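Local coordinates for dnab-like replicative helicase (Bacillus phage SPP1, PDB 3BH0), which probably couples ATP hydrolysis to 5'-3' unwinding of duplex DNA as the phage's replicative helicase, this chain being its ATPase domain, at residues R114-I122 and K141-I149; E235-L244 and I260-Y269. All blocks are in the same frame, centred on the assembly; numbering follows the deposited sequence.

Interaction 1. Residues R114-I122 and K141-I149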
ATOM      1  N   ARG A 114      -8.995   4.722  12.058  1.00 40.95           N
ATOM      2  CA  ARG A 114      -9.388   3.993  10.849  1.00 41.04           C
ATOM      3  C   ARG A 114      -9.168   2.483  10.985  1.00 40.83           C
ATOM      4  O   ARG A 114     -10.015   1.680  10.580  1.00 40.50           O
ATOM      5  CB  ARG A 114      -8.626   4.484   9.629  1.00 40.96           C
ATOM      6  CG  ARG A 114      -9.000   5.827   9.124  1.00 41.02           C
ATOM      7  CD  ARG A 114      -8.101   6.116   7.955  1.00 43.68           C
ATOM      8  NE  ARG A 114      -8.455   7.350   7.280  1.00 46.17           N
ATOM      9  CZ  ARG A 114      -8.936   7.422   6.041  1.00 48.52           C
ATOM     10  NH1 ARG A 114      -9.125   6.313   5.316  1.00 47.17           N
ATOM     11  NH2 ARG A 114      -9.220   8.622   5.527  1.00 49.30           N
ATOM     12  N   LEU A 115      -8.017   2.109  11.531  1.00 41.02           N
ATOM     13  CA  LEU A 115      -7.693   0.703  11.777  1.00 41.77           C
ATOM     14  C   LEU A 115      -8.729   0.025  12.681  1.00 42.75           C
ATOM     15  O   LEU A 115      -9.180  -1.080  12.378  1.00 43.24           O
ATOM     16  CB  LEU A 115      -6.284   0.569  12.364  1.00 41.12           C
ATOM     17  CG  LEU A 115      -5.113   0.801  11.399  1.00 39.89           C
ATOM     18  CD1 LEU A 115      -3.794   0.802  12.146  1.00 37.26           C
ATOM     19  CD2 LEU A 115      -5.108  -0.227  10.264  1.00 39.13           C
ATOM     20  N   ILE A 116      -9.093   0.697  13.779  1.00 43.56           N
ATOM     21  CA  ILE A 116     -10.171   0.264  14.676  1.00 44.44           C
ATOM     22  C   ILE A 116     -11.517   0.136  13.951  1.00 44.97           C
ATOM     23  O   ILE A 116     -12.131  -0.927  13.953  1.00 45.34           O
ATOM     24  CB  ILE A 116     -10.310   1.220  15.887  1.00 44.40           C
ATOM     25  CG1 ILE A 116      -9.135   1.039  16.854  1.00 43.73           C
ATOM     26  CG2 ILE A 116     -11.642   0.989  16.619  1.00 45.53           C
ATOM     27  CD1 ILE A 116      -8.855   2.252  17.714  1.00 43.22           C
ATOM     28  N   VAL A 117     -11.963   1.218  13.328  1.00 45.74           N
ATOM     29  CA  VAL A 117     -13.198   1.222  12.556  1.00 46.43           C
ATOM     30  C   VAL A 117     -13.287   0.031  11.599  1.00 47.63           C
ATOM     31  O   VAL A 117     -14.311  -0.649  11.554  1.00 47.22           O
ATOM     32  CB  VAL A 117     -13.374   2.566  11.801  1.00 46.12           C
ATOM     33  CG1 VAL A 117     -14.406   2.457  10.686  1.00 45.75           C
ATOM     34  CG2 VAL A 117     -13.743   3.678  12.778  1.00 45.64           C
ATOM     35  N   THR A 118     -12.213  -0.229  10.851  1.00 49.16           N
ATOM     36  CA  THR A 118     -12.199  -1.342   9.894  1.00 50.87           C
ATOM     37  C   THR A 118     -12.204  -2.727  10.562  1.00 52.29           C
ATOM     38  O   THR A 118     -12.954  -3.623  10.143  1.00 52.78           O
ATOM     39  CB  THR A 118     -11.022  -1.249   8.886  1.00 50.76           C
ATOM     40  OG1 THR A 118     -10.899   0.095   8.403  1.00 50.48           O
ATOM     41  CG2 THR A 118     -11.259  -2.190   7.713  1.00 49.70           C
ATOM     42  N   ALA A 119     -11.373  -2.898  11.589  1.00 53.72           N
ATOM     43  CA  ALA A 119     -11.221  -4.197  12.251  1.00 55.28           C
ATOM     44  C   ALA A 119     -12.513  -4.641  12.946  1.00 56.45           C
ATOM     45  O   ALA A 119     -12.985  -5.762  12.737  1.00 56.64           O
ATOM     46  CB  ALA A 119     -10.056  -4.170  13.241  1.00 55.02           C
ATOM     47  N   GLY A 120     -13.092  -3.750  13.749  1.00 57.62           N
ATOM     48  CA  GLY A 120     -14.252  -4.089  14.561  1.00 58.98           C
ATOM     49  C   GLY A 120     -15.615  -3.904  13.920  1.00 59.83           C
ATOM     50  O   GLY A 120     -16.631  -4.102  14.588  1.00 60.35           O
ATOM     51  N   SER A 121     -15.651  -3.549  12.635  1.00 60.43           N
ATOM     52  CA  SER A 121     -16.898  -3.148  11.971  1.00 61.32           C
ATOM     53  C   SER A 121     -17.718  -2.162  12.818  1.00 61.85           C
ATOM     54  O   SER A 121     -18.905  -2.381  13.094  1.00 62.08           O
ATOM     55  CB  SER A 121     -17.745  -4.364  11.563  1.00 61.60           C
ATOM     56  OG  SER A 121     -17.564  -4.686  10.195  1.00 62.46           O
ATOM     57  N   ILE A 122     -17.067  -1.081  13.237  1.00 62.18           N
ATOM     58  CA  ILE A 122     -17.743   0.003  13.928  1.00 62.53           C
ATOM     59  C   ILE A 122     -17.956   1.157  12.940  1.00 63.11           C
ATOM     60  O   ILE A 122     -17.217   1.286  11.964  1.00 63.41           O
ATOM     61  CB  ILE A 122     -16.955   0.470  15.168  1.00 62.43           C
ATOM     62  CG1 ILE A 122     -16.425  -0.740  15.950  1.00 62.23           C
ATOM     63  CG2 ILE A 122     -17.833   1.357  16.051  1.00 62.38           C
ATOM     64  CD1 ILE A 122     -15.606  -0.395  17.182  1.00 62.29           C
ATOM     65  N   LYS A 141     -16.870  -4.940  20.512  1.00 74.40           N
ATOM     66  CA  LYS A 141     -16.179  -4.686  19.246  1.00 74.15           C
ATOM     67  C   LYS A 141     -14.929  -3.813  19.438  1.00 73.91           C
ATOM     68  O   LYS A 141     -13.842  -4.189  19.005  1.00 73.88           O
ATOM     69  CB  LYS A 141     -17.125  -4.014  18.242  1.00 74.05           C
ATOM     70  CG  LYS A 141     -18.132  -4.935  17.592  1.00 73.48           C
ATOM     71  CD  LYS A 141     -19.132  -4.119  16.803  1.00 73.05           C
ATOM     72  CE  LYS A 141     -19.971  -5.004  15.910  1.00 73.36           C
ATOM     73  NZ  LYS A 141     -20.733  -4.183  14.921  1.00 73.57           N
ATOM     74  N   LEU A 142     -15.097  -2.661  20.091  1.00 73.56           N
ATOM     75  CA  LEU A 142     -14.009  -1.703  20.295  1.00 73.37           C
ATOM     76  C   LEU A 142     -12.814  -2.299  21.027  1.00 73.38           C
ATOM     77  O   LEU A 142     -11.666  -2.009  20.681  1.00 73.57           O
ATOM     78  CB  LEU A 142     -14.509  -0.444  21.021  1.00 73.36           C
ATOM     79  CG  LEU A 142     -13.456   0.562  21.517  1.00 73.34           C
ATOM     80  CD1 LEU A 142     -13.826   1.970  21.126  1.00 73.42           C
ATOM     81  CD2 LEU A 142     -13.220   0.468  23.028  1.00 73.27           C
ATOM     82  N   SER A 143     -13.091  -3.116  22.044  1.00 73.25           N
ATOM     83  CA  SER A 143     -12.052  -3.771  22.838  1.00 72.79           C
ATOM     84  C   SER A 143     -11.442  -4.948  22.070  1.00 72.47           C
ATOM     85  O   SER A 143     -10.252  -5.233  22.210  1.00 72.17           O
ATOM     86  CB  SER A 143     -12.622  -4.231  24.179  1.00 72.85           C
ATOM     87  OG  SER A 143     -11.625  -4.861  24.963  1.00 73.30           O
ATOM     88  N   MET A 144     -12.270  -5.622  21.268  1.00 72.29           N
ATOM     89  CA  MET A 144     -11.805  -6.641  20.317  1.00 72.19           C
ATOM     90  C   MET A 144     -10.874  -5.990  19.292  1.00 71.60           C
ATOM     91  O   MET A 144      -9.767  -6.475  19.060  1.00 71.60           O
ATOM     92  CB  MET A 144     -13.002  -7.328  19.630  1.00 72.45           C
ATOM     93  CG  MET A 144     -12.660  -8.418  18.593  1.00 73.51           C
ATOM     94  SD  MET A 144     -12.669  -7.876  16.854  1.00 75.48           S
ATOM     95  CE  MET A 144     -14.402  -7.470  16.593  1.00 74.73           C
ATOM     96  N   ALA A 145     -11.338  -4.880  18.712  1.00 70.93           N
ATOM     97  CA  ALA A 145     -10.581  -4.086  17.739  1.00 70.11           C
ATOM     98  C   ALA A 145      -9.296  -3.496  18.314  1.00 69.53           C
ATOM     99  O   ALA A 145      -8.256  -3.556  17.669  1.00 69.66           O
ATOM    100  CB  ALA A 145     -11.459  -2.981  17.141  1.00 70.12           C
ATOM    101  N   ILE A 146      -9.357  -2.929  19.515  1.00 68.63           N
ATOM    102  CA  ILE A 146      -8.150  -2.392  20.149  1.00 68.13           C
ATOM    103  C   ILE A 146      -7.165  -3.504  20.511  1.00 67.75           C
ATOM    104  O   ILE A 146      -5.951  -3.285  20.560  1.00 67.76           O
ATOM    105  CB  ILE A 146      -8.472  -1.497  21.369  1.00 68.20           C
ATOM    106  CG1 ILE A 146      -9.035  -0.160  20.878  1.00 67.93           C
ATOM    107  CG2 ILE A 146      -7.225  -1.285  22.255  1.00 68.04           C
ATOM    108  CD1 ILE A 146      -9.598   0.725  21.961  1.00 68.75           C
ATOM    109  N   GLY A 147      -7.703  -4.696  20.745  1.00 67.20           N
ATOM    110  CA  GLY A 147      -6.899  -5.867  21.061  1.00 66.25           C
ATOM    111  C   GLY A 147      -6.087  -6.279  19.862  1.00 65.42           C
ATOM    112  O   GLY A 147      -4.901  -6.571  19.982  1.00 65.31           O
ATOM    113  N   GLU A 148      -6.732  -6.275  18.704  1.00 65.01           N
ATOM    114  CA  GLU A 148      -6.081  -6.662  17.452  1.00 64.88           C
ATOM    115  C   GLU A 148      -4.994  -5.699  16.975  1.00 64.39           C
ATOM    116  O   GLU A 148      -3.940  -6.149  16.500  1.00 64.71           O
ATOM    117  CB  GLU A 148      -7.111  -6.899  16.354  1.00 64.93           C
ATOM    118  CG  GLU A 148      -7.758  -8.248  16.483  1.00 66.37           C
ATOM    119  CD  GLU A 148      -8.090  -8.847  15.148  1.00 67.92           C
ATOM    120  OE1 GLU A 148      -9.172  -8.503  14.624  1.00 69.32           O
ATOM    121  OE2 GLU A 148      -7.279  -9.657  14.635  1.00 67.28           O
ATOM    122  N   ILE A 149      -5.252  -4.395  17.117  1.00 63.44           N
ATOM    123  CA  ILE A 149      -4.295  -3.347  16.743  1.00 62.63           C
ATOM    124  C   ILE A 149      -3.095  -3.345  17.696  1.00 62.36           C
ATOM    125  O   ILE A 149      -1.954  -3.116  17.271  1.00 62.38           O
ATOM    126  CB  ILE A 149      -4.958  -1.924  16.704  1.00 62.62           C
ATOM    127  CG1 ILE A 149      -6.298  -1.935  15.963  1.00 61.89           C
ATOM    128  CG2 ILE A 149      -4.024  -0.882  16.083  1.00 62.70           C
ATOM    129  CD1 ILE A 149      -6.213  -2.324  14.515  1.00 62.06           C
TER
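Helix packing through small residues is the theme where the C-terminal end of helix 108-119 and the turn after it meet helix 139-150, with G120 set against A145 at 4.9 Å between their CA atoms. The axes of the helical segments 114-119 and 141-149 approach to 8.7 Å and run at 120° to each other. A145 supplies the methyl at the centre: its CB lies 3.8 Å from G120 N and 4.0 Å from I116 CG2, while A119 CB also packs against this methyl. Farther along, I149 sends CD1 against L115 CB at 3.6 Å; its bent chain (chi2 -62°) also brings that methyl near A119 CB. I116 touches twice more, CD1 against I146 CG1 and CG1 against I149 CG1.

Helix 108-119 ends in a Schellman motif, S121 taking positive phi, and K141 lies along the chain that leaves it. With its chain extended, K141 runs its methylenes past the carbonyl of G120, CD lying 3.3 Å from G120 O, and puts NZ 3.2 Å from S121 O in a hydrogen bond. The ammonium approaches from above that carbonyl's plane, 36° out of it. Beyond the turn, I122 slides past K141 in the opposite direction and rests CD1 4.0 Å from L142 CB. Outside the pair, I127 of helix 124-128 touches I116, V117 and I122, and R131 touches both I122 and L142.

Interaction 2. Residues E235-L244 and I260-Y269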
ATOM      1  N   GLU A 235      -9.614  13.232 -15.181  1.00 58.58           N
ATOM      2  CA  GLU A 235     -11.031  13.510 -15.034  1.00 59.49           C
ATOM      3  C   GLU A 235     -11.640  14.297 -16.193  1.00 60.23           C
ATOM      4  O   GLU A 235     -12.862  14.259 -16.395  1.00 60.43           O
ATOM      5  CB  GLU A 235     -11.315  14.140 -13.660  1.00 59.54           C
ATOM      6  CG  GLU A 235     -10.954  13.170 -12.512  1.00 59.47           C
ATOM      7  CD  GLU A 235     -11.364  13.644 -11.124  1.00 59.32           C
ATOM      8  OE1 GLU A 235     -11.946  14.746 -11.006  1.00 59.74           O
ATOM      9  OE2 GLU A 235     -11.115  12.893 -10.150  1.00 57.27           O
ATOM     10  N   GLN A 236     -10.796  14.983 -16.968  1.00 60.80           N
ATOM     11  CA  GLN A 236     -11.249  15.565 -18.240  1.00 61.37           C
ATOM     12  C   GLN A 236     -10.997  14.624 -19.422  1.00 61.02           C
ATOM     13  O   GLN A 236     -10.575  15.041 -20.506  1.00 61.14           O
ATOM     14  CB  GLN A 236     -10.682  16.973 -18.485  1.00 61.75           C
ATOM     15  CG  GLN A 236     -11.414  17.788 -19.598  1.00 64.29           C
ATOM     16  CD  GLN A 236     -12.964  17.683 -19.555  1.00 67.01           C
ATOM     17  OE1 GLN A 236     -13.643  18.593 -19.068  1.00 67.88           O
ATOM     18  NE2 GLN A 236     -13.513  16.576 -20.075  1.00 66.83           N
ATOM     19  N   ARG A 237     -11.266  13.346 -19.170  1.00 60.82           N
ATOM     20  CA  ARG A 237     -11.320  12.293 -20.178  1.00 60.53           C
ATOM     21  C   ARG A 237     -12.717  11.704 -20.093  1.00 60.34           C
ATOM     22  O   ARG A 237     -13.373  11.836 -19.054  1.00 60.38           O
ATOM     23  CB  ARG A 237     -10.306  11.181 -19.861  1.00 60.52           C
ATOM     24  CG  ARG A 237      -8.954  11.348 -20.508  1.00 60.51           C
ATOM     25  CD  ARG A 237      -8.127  10.064 -20.437  1.00 60.48           C
ATOM     26  NE  ARG A 237      -7.449   9.889 -19.147  1.00 60.15           N
ATOM     27  CZ  ARG A 237      -7.449   8.758 -18.451  1.00 60.64           C
ATOM     28  NH1 ARG A 237      -8.080   7.682 -18.913  1.00 62.86           N
ATOM     29  NH2 ARG A 237      -6.810   8.693 -17.300  1.00 60.31           N
ATOM     30  N   GLN A 238     -13.166  11.053 -21.172  1.00 59.82           N
ATOM     31  CA  GLN A 238     -14.428  10.314 -21.163  1.00 59.25           C
ATOM     32  C   GLN A 238     -14.307   9.130 -20.200  1.00 58.02           C
ATOM     33  O   GLN A 238     -14.993   9.080 -19.173  1.00 57.73           O
ATOM     34  CB  GLN A 238     -14.805   9.831 -22.576  1.00 59.43           C
ATOM     35  CG  GLN A 238     -15.292  10.943 -23.526  1.00 60.45           C
ATOM     36  CD  GLN A 238     -15.366  10.503 -24.999  1.00 60.54           C
ATOM     37  OE1 GLN A 238     -15.453   9.305 -25.309  1.00 62.00           O
ATOM     38  NE2 GLN A 238     -15.329  11.481 -25.909  1.00 61.15           N
ATOM     39  N   ASP A 239     -13.426   8.190 -20.542  1.00 56.62           N
ATOM     40  CA  ASP A 239     -13.086   7.069 -19.670  1.00 55.12           C
ATOM     41  C   ASP A 239     -12.030   7.510 -18.647  1.00 54.11           C
ATOM     42  O   ASP A 239     -10.870   7.770 -18.994  1.00 53.91           O
ATOM     43  CB  ASP A 239     -12.578   5.888 -20.501  1.00 55.22           C
ATOM     44  CG  ASP A 239     -12.217   4.683 -19.653  1.00 54.81           C
ATOM     45  OD1 ASP A 239     -12.147   4.810 -18.415  1.00 54.40           O
ATOM     46  OD2 ASP A 239     -12.002   3.590 -20.223  1.00 55.50           O
ATOM     47  N   LYS A 240     -12.439   7.579 -17.385  1.00 52.49           N
ATOM     48  CA  LYS A 240     -11.577   8.112 -16.339  1.00 51.09           C
ATOM     49  C   LYS A 240     -10.824   7.029 -15.575  1.00 49.84           C
ATOM     50  O   LYS A 240     -10.403   7.234 -14.436  1.00 49.37           O
ATOM     51  CB  LYS A 240     -12.384   9.011 -15.390  1.00 51.45           C
ATOM     52  CG  LYS A 240     -12.938  10.256 -16.071  1.00 51.60           C
ATOM     53  CD  LYS A 240     -13.903  10.999 -15.183  1.00 52.96           C
ATOM     54  CE  LYS A 240     -14.788  11.939 -15.991  1.00 54.67           C
ATOM     55  NZ  LYS A 240     -15.492  11.210 -17.105  1.00 56.22           N
ATOM     56  N   ARG A 241     -10.667   5.867 -16.195  1.00 48.42           N
ATOM     57  CA  ARG A 241      -9.735   4.879 -15.666  1.00 47.52           C
ATOM     58  C   ARG A 241      -8.292   5.386 -15.845  1.00 46.52           C
ATOM     59  O   ARG A 241      -7.932   5.885 -16.923  1.00 46.32           O
ATOM     60  CB  ARG A 241      -9.958   3.507 -16.299  1.00 47.15           C
ATOM     61  CG  ARG A 241     -10.655   2.571 -15.360  1.00 47.76           C
ATOM     62  CD  ARG A 241     -11.391   1.462 -16.059  1.00 49.69           C
ATOM     63  NE  ARG A 241     -12.741   1.905 -16.389  1.00 52.57           N
ATOM     64  CZ  ARG A 241     -13.818   1.128 -16.426  1.00 52.63           C
ATOM     65  NH1 ARG A 241     -13.734  -0.169 -16.136  1.00 54.22           N
ATOM     66  NH2 ARG A 241     -14.987   1.667 -16.747  1.00 52.60           N
ATOM     67  N   PRO A 242      -7.480   5.321 -14.770  1.00 45.65           N
ATOM     68  CA  PRO A 242      -6.117   5.864 -14.858  1.00 44.97           C
ATOM     69  C   PRO A 242      -5.275   5.072 -15.825  1.00 44.50           C
ATOM     70  O   PRO A 242      -5.480   3.869 -15.970  1.00 44.28           O
ATOM     71  CB  PRO A 242      -5.574   5.698 -13.435  1.00 44.82           C
ATOM     72  CG  PRO A 242      -6.780   5.499 -12.581  1.00 45.09           C
ATOM     73  CD  PRO A 242      -7.765   4.776 -13.434  1.00 45.02           C
ATOM     74  N   MET A 243      -4.351   5.747 -16.499  1.00 44.25           N
ATOM     75  CA  MET A 243      -3.339   5.058 -17.306  1.00 44.20           C
ATOM     76  C   MET A 243      -1.943   5.481 -16.900  1.00 43.28           C
ATOM     77  O   MET A 243      -1.784   6.420 -16.126  1.00 42.72           O
ATOM     78  CB  MET A 243      -3.556   5.279 -18.798  1.00 43.91           C
ATOM     79  CG  MET A 243      -3.585   6.708 -19.225  1.00 44.34           C
ATOM     80  SD  MET A 243      -4.321   6.834 -20.854  1.00 46.53           S
ATOM     81  CE  MET A 243      -5.749   5.758 -20.692  1.00 44.97           C
ATOM     82  N   LEU A 244      -0.942   4.783 -17.426  1.00 43.04           N
ATOM     83  CA  LEU A 244       0.451   5.004 -17.029  1.00 43.19           C
ATOM     84  C   LEU A 244       0.933   6.412 -17.339  1.00 43.81           C
ATOM     85  O   LEU A 244       1.715   6.977 -16.576  1.00 43.88           O
ATOM     86  CB  LEU A 244       1.386   3.950 -17.630  1.00 42.62           C
ATOM     87  CG  LEU A 244       1.244   2.523 -17.097  1.00 41.25           C
ATOM     88  CD1 LEU A 244       2.036   1.577 -17.993  1.00 41.42           C
ATOM     89  CD2 LEU A 244       1.693   2.388 -15.657  1.00 38.55           C
ATOM     90  N   ILE A 260       2.482  -1.442 -10.199  1.00 33.74           N
ATOM     91  CA  ILE A 260       1.682  -0.242 -10.111  1.00 33.32           C
ATOM     92  C   ILE A 260       0.219  -0.636 -10.102  1.00 33.03           C
ATOM     93  O   ILE A 260      -0.322  -1.139 -11.088  1.00 32.36           O
ATOM     94  CB  ILE A 260       1.973   0.736 -11.268  1.00 33.42           C
ATOM     95  CG1 ILE A 260       3.451   1.148 -11.250  1.00 32.76           C
ATOM     96  CG2 ILE A 260       1.013   1.952 -11.206  1.00 33.60           C
ATOM     97  CD1 ILE A 260       3.900   2.015 -12.445  1.00 32.95           C
ATOM     98  N   GLU A 261      -0.423  -0.415  -8.969  1.00 33.32           N
ATOM     99  CA  GLU A 261      -1.843  -0.656  -8.888  1.00 33.86           C
ATOM    100  C   GLU A 261      -2.632   0.650  -8.816  1.00 33.45           C
ATOM    101  O   GLU A 261      -2.459   1.444  -7.903  1.00 33.30           O
ATOM    102  CB  GLU A 261      -2.179  -1.645  -7.767  1.00 34.19           C
ATOM    103  CG  GLU A 261      -1.277  -1.588  -6.577  1.00 36.77           C
ATOM    104  CD  GLU A 261      -1.297  -2.855  -5.743  1.00 38.61           C
ATOM    105  OE1 GLU A 261      -0.634  -3.818  -6.139  1.00 40.46           O
ATOM    106  OE2 GLU A 261      -1.929  -2.881  -4.670  1.00 39.87           O
ATOM    107  N   PHE A 262      -3.447   0.882  -9.842  1.00 33.12           N
ATOM    108  CA  PHE A 262      -4.396   1.981  -9.866  1.00 33.19           C
ATOM    109  C   PHE A 262      -5.707   1.540  -9.225  1.00 33.14           C
ATOM    110  O   PHE A 262      -6.091   0.373  -9.316  1.00 32.80           O
ATOM    111  CB  PHE A 262      -4.685   2.422 -11.302  1.00 33.24           C
ATOM    112  CG  PHE A 262      -3.517   3.054 -12.013  1.00 32.46           C
ATOM    113  CD1 PHE A 262      -2.721   3.997 -11.388  1.00 33.17           C
ATOM    114  CD2 PHE A 262      -3.259   2.741 -13.339  1.00 33.25           C
ATOM    115  CE1 PHE A 262      -1.653   4.599 -12.071  1.00 32.92           C
ATOM    116  CE2 PHE A 262      -2.207   3.343 -14.039  1.00 33.00           C
ATOM    117  CZ  PHE A 262      -1.401   4.269 -13.400  1.00 33.12           C
ATOM    118  N   LEU A 263      -6.370   2.480  -8.565  1.00 33.33           N
ATOM    119  CA  LEU A 263      -7.717   2.280  -8.053  1.00 34.11           C
ATOM    120  C   LEU A 263      -8.693   3.154  -8.828  1.00 34.91           C
ATOM    121  O   LEU A 263      -8.420   4.313  -9.123  1.00 34.91           O
ATOM    122  CB  LEU A 263      -7.796   2.601  -6.561  1.00 33.84           C
ATOM    123  CG  LEU A 263      -7.419   1.579  -5.474  1.00 35.02           C
ATOM    124  CD1 LEU A 263      -6.584   0.391  -5.937  1.00 35.00           C
ATOM    125  CD2 LEU A 263      -6.686   2.302  -4.388  1.00 36.52           C
ATOM    126  N   TYR A 264      -9.834   2.577  -9.165  1.00 36.03           N
ATOM    127  CA  TYR A 264     -10.892   3.286  -9.844  1.00 36.89           C
ATOM    128  C   TYR A 264     -12.196   2.816  -9.253  1.00 37.83           C
ATOM    129  O   TYR A 264     -12.440   1.615  -9.148  1.00 37.27           O
ATOM    130  CB  TYR A 264     -10.831   2.978 -11.333  1.00 37.05           C
ATOM    131  CG  TYR A 264     -11.939   3.573 -12.157  1.00 36.91           C
ATOM    132  CD1 TYR A 264     -11.916   4.916 -12.518  1.00 38.17           C
ATOM    133  CD2 TYR A 264     -12.996   2.787 -12.599  1.00 36.68           C
ATOM    134  CE1 TYR A 264     -12.926   5.461 -13.291  1.00 38.52           C
ATOM    135  CE2 TYR A 264     -14.012   3.319 -13.365  1.00 36.66           C
ATOM    136  CZ  TYR A 264     -13.976   4.652 -13.710  1.00 38.00           C
ATOM    137  OH  TYR A 264     -14.982   5.187 -14.477  1.00 38.08           O
ATOM    138  N   ARG A 265     -13.021   3.774  -8.851  1.00 39.63           N
ATOM    139  CA  ARG A 265     -14.329   3.483  -8.278  1.00 41.41           C
ATOM    140  C   ARG A 265     -15.387   4.098  -9.204  1.00 42.48           C
ATOM    141  O   ARG A 265     -15.637   5.298  -9.153  1.00 42.85           O
ATOM    142  CB  ARG A 265     -14.375   4.058  -6.869  1.00 41.58           C
ATOM    143  CG  ARG A 265     -15.550   3.627  -6.035  1.00 42.82           C
ATOM    144  CD  ARG A 265     -15.481   4.280  -4.668  1.00 45.13           C
ATOM    145  NE  ARG A 265     -16.768   4.879  -4.337  1.00 49.18           N
ATOM    146  CZ  ARG A 265     -16.991   6.184  -4.196  1.00 50.16           C
ATOM    147  NH1 ARG A 265     -16.003   7.061  -4.318  1.00 50.26           N
ATOM    148  NH2 ARG A 265     -18.215   6.610  -3.917  1.00 52.28           N
ATOM    149  N   ASP A 266     -15.973   3.278 -10.077  1.00 43.90           N
ATOM    150  CA  ASP A 266     -16.833   3.776 -11.171  1.00 45.36           C
ATOM    151  C   ASP A 266     -17.989   4.665 -10.708  1.00 45.64           C
ATOM    152  O   ASP A 266     -18.359   5.615 -11.409  1.00 45.87           O
ATOM    153  CB  ASP A 266     -17.361   2.626 -12.059  1.00 45.71           C
ATOM    154  CG  ASP A 266     -17.992   3.125 -13.372  1.00 47.87           C
ATOM    155  OD1 ASP A 266     -17.426   2.901 -14.463  1.00 51.59           O
ATOM    156  OD2 ASP A 266     -19.060   3.753 -13.340  1.00 51.42           O
ATOM    157  N   ASP A 267     -18.548   4.360  -9.536  1.00 45.82           N
ATOM    158  CA  ASP A 267     -19.752   5.056  -9.066  1.00 45.93           C
ATOM    159  C   ASP A 267     -19.485   6.442  -8.470  1.00 46.04           C
ATOM    160  O   ASP A 267     -20.429   7.179  -8.162  1.00 45.93           O
ATOM    161  CB  ASP A 267     -20.634   4.162  -8.148  1.00 45.76           C
ATOM    162  CG  ASP A 267     -19.958   3.794  -6.829  1.00 45.21           C
ATOM    163  OD1 ASP A 267     -18.873   4.334  -6.526  1.00 45.60           O
ATOM    164  OD2 ASP A 267     -20.522   2.964  -6.086  1.00 42.35           O
ATOM    165  N   TYR A 268     -18.206   6.793  -8.331  1.00 46.26           N
ATOM    166  CA  TYR A 268     -17.814   8.174  -8.084  1.00 46.67           C
ATOM    167  C   TYR A 268     -18.085   9.018  -9.324  1.00 47.13           C
ATOM    168  O   TYR A 268     -18.518  10.152  -9.215  1.00 47.02           O
ATOM    169  CB  TYR A 268     -16.337   8.296  -7.690  1.00 46.51           C
ATOM    170  CG  TYR A 268     -15.917   9.717  -7.368  1.00 46.18           C
ATOM    171  CD1 TYR A 268     -16.196  10.274  -6.113  1.00 46.74           C
ATOM    172  CD2 TYR A 268     -15.259  10.508  -8.308  1.00 45.26           C
ATOM    173  CE1 TYR A 268     -15.835  11.576  -5.799  1.00 46.27           C
ATOM    174  CE2 TYR A 268     -14.882  11.821  -8.006  1.00 45.63           C
ATOM    175  CZ  TYR A 268     -15.172  12.347  -6.743  1.00 47.15           C
ATOM    176  OH  TYR A 268     -14.811  13.648  -6.408  1.00 47.35           O
ATOM    177  N   TYR A 269     -17.835   8.444 -10.496  1.00 48.30           N
ATOM    178  CA  TYR A 269     -17.903   9.171 -11.761  1.00 49.53           C
ATOM    179  C   TYR A 269     -19.272   9.118 -12.460  1.00 50.71           C
ATOM    180  O   TYR A 269     -19.775  10.146 -12.927  1.00 50.91           O
ATOM    181  CB  TYR A 269     -16.796   8.700 -12.709  1.00 49.38           C
ATOM    182  CG  TYR A 269     -15.420   9.133 -12.271  1.00 49.52           C
ATOM    183  CD1 TYR A 269     -15.099  10.494 -12.150  1.00 49.95           C
ATOM    184  CD2 TYR A 269     -14.445   8.198 -11.960  1.00 48.55           C
ATOM    185  CE1 TYR A 269     -13.842  10.904 -11.729  1.00 48.60           C
ATOM    186  CE2 TYR A 269     -13.189   8.601 -11.543  1.00 48.89           C
ATOM    187  CZ  TYR A 269     -12.896   9.953 -11.431  1.00 48.76           C
ATOM    188  OH  TYR A 269     -11.651  10.350 -11.026  1.00 49.59           O
TER
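E235 OE2 is held by two groups: Y269 OH donates a 2.7 Å hydrogen bond to it, and R76 NE forms a salt bridge to the same oxygen. The tyrosine oxygen meets the carboxylate from above its plane, the carboxylate and ring standing 80° apart. K240 lays its aliphatic chain over one face of the Y269 ring, with CD 3.6 Å from the centroid in a CH-pi contact, while Y268 lies against the opposite face. The bend at the end of the K240 chain (chi4 54°) carries NZ back to its own loop, where the carbonyl oxygens of R237 and Q238 both accept from it.

Two further CH-pi contacts lie where the loop passes over strand 259-265, an interior strand of the mixed sheet in this P-loop NTPase domain. From R241, CG sits 3.7 Å from the centroid of the Y264 ring, and the guanidinium goes on over the CE2 side of the ring, the two planes 21° apart. R241 NH2 and D266 OD1 make a 3.6 Å salt bridge, by charge alone, since the oxygen lies well out of the guanidinium plane. D239 OD1 pairs with R241 NE and accepts from R241 N at 2.9 Å, closing an Asx turn. Next along the loop, P242 CB stands 3.8 Å from the centroid of the F262 ring, whose opposite face I260 CG2 meets toward the rim. L244 CD2 continues the apolar seam, 3.9 Å from I260 CD1, and A284 of strand 278-286 touches both L244 and F262.

Overall arrangement
A P-loop NTPase domain can combine helix-on-helix and loop-on-strand contacts around one sheet, and this chain illustrates both. Interaction 1 joins helices 108-119 and 139-150, which follow strand 98-103 and precede strand 154-157, outermost at one end of the sheet. Later in the chain, interaction 2 lays the loop after strand 223-228 on strand 259-265 and the short helix 266-269, the strand running between parallel strand 70-74 and antiparallel strand 278-286. The centres of interactions 1 and 2 lie 31 Å apart and their nearest atoms about 11 Å apart, without touching. Both border the probable Walker A region, interaction 1 through R114 on T82 and interaction 2 through L263.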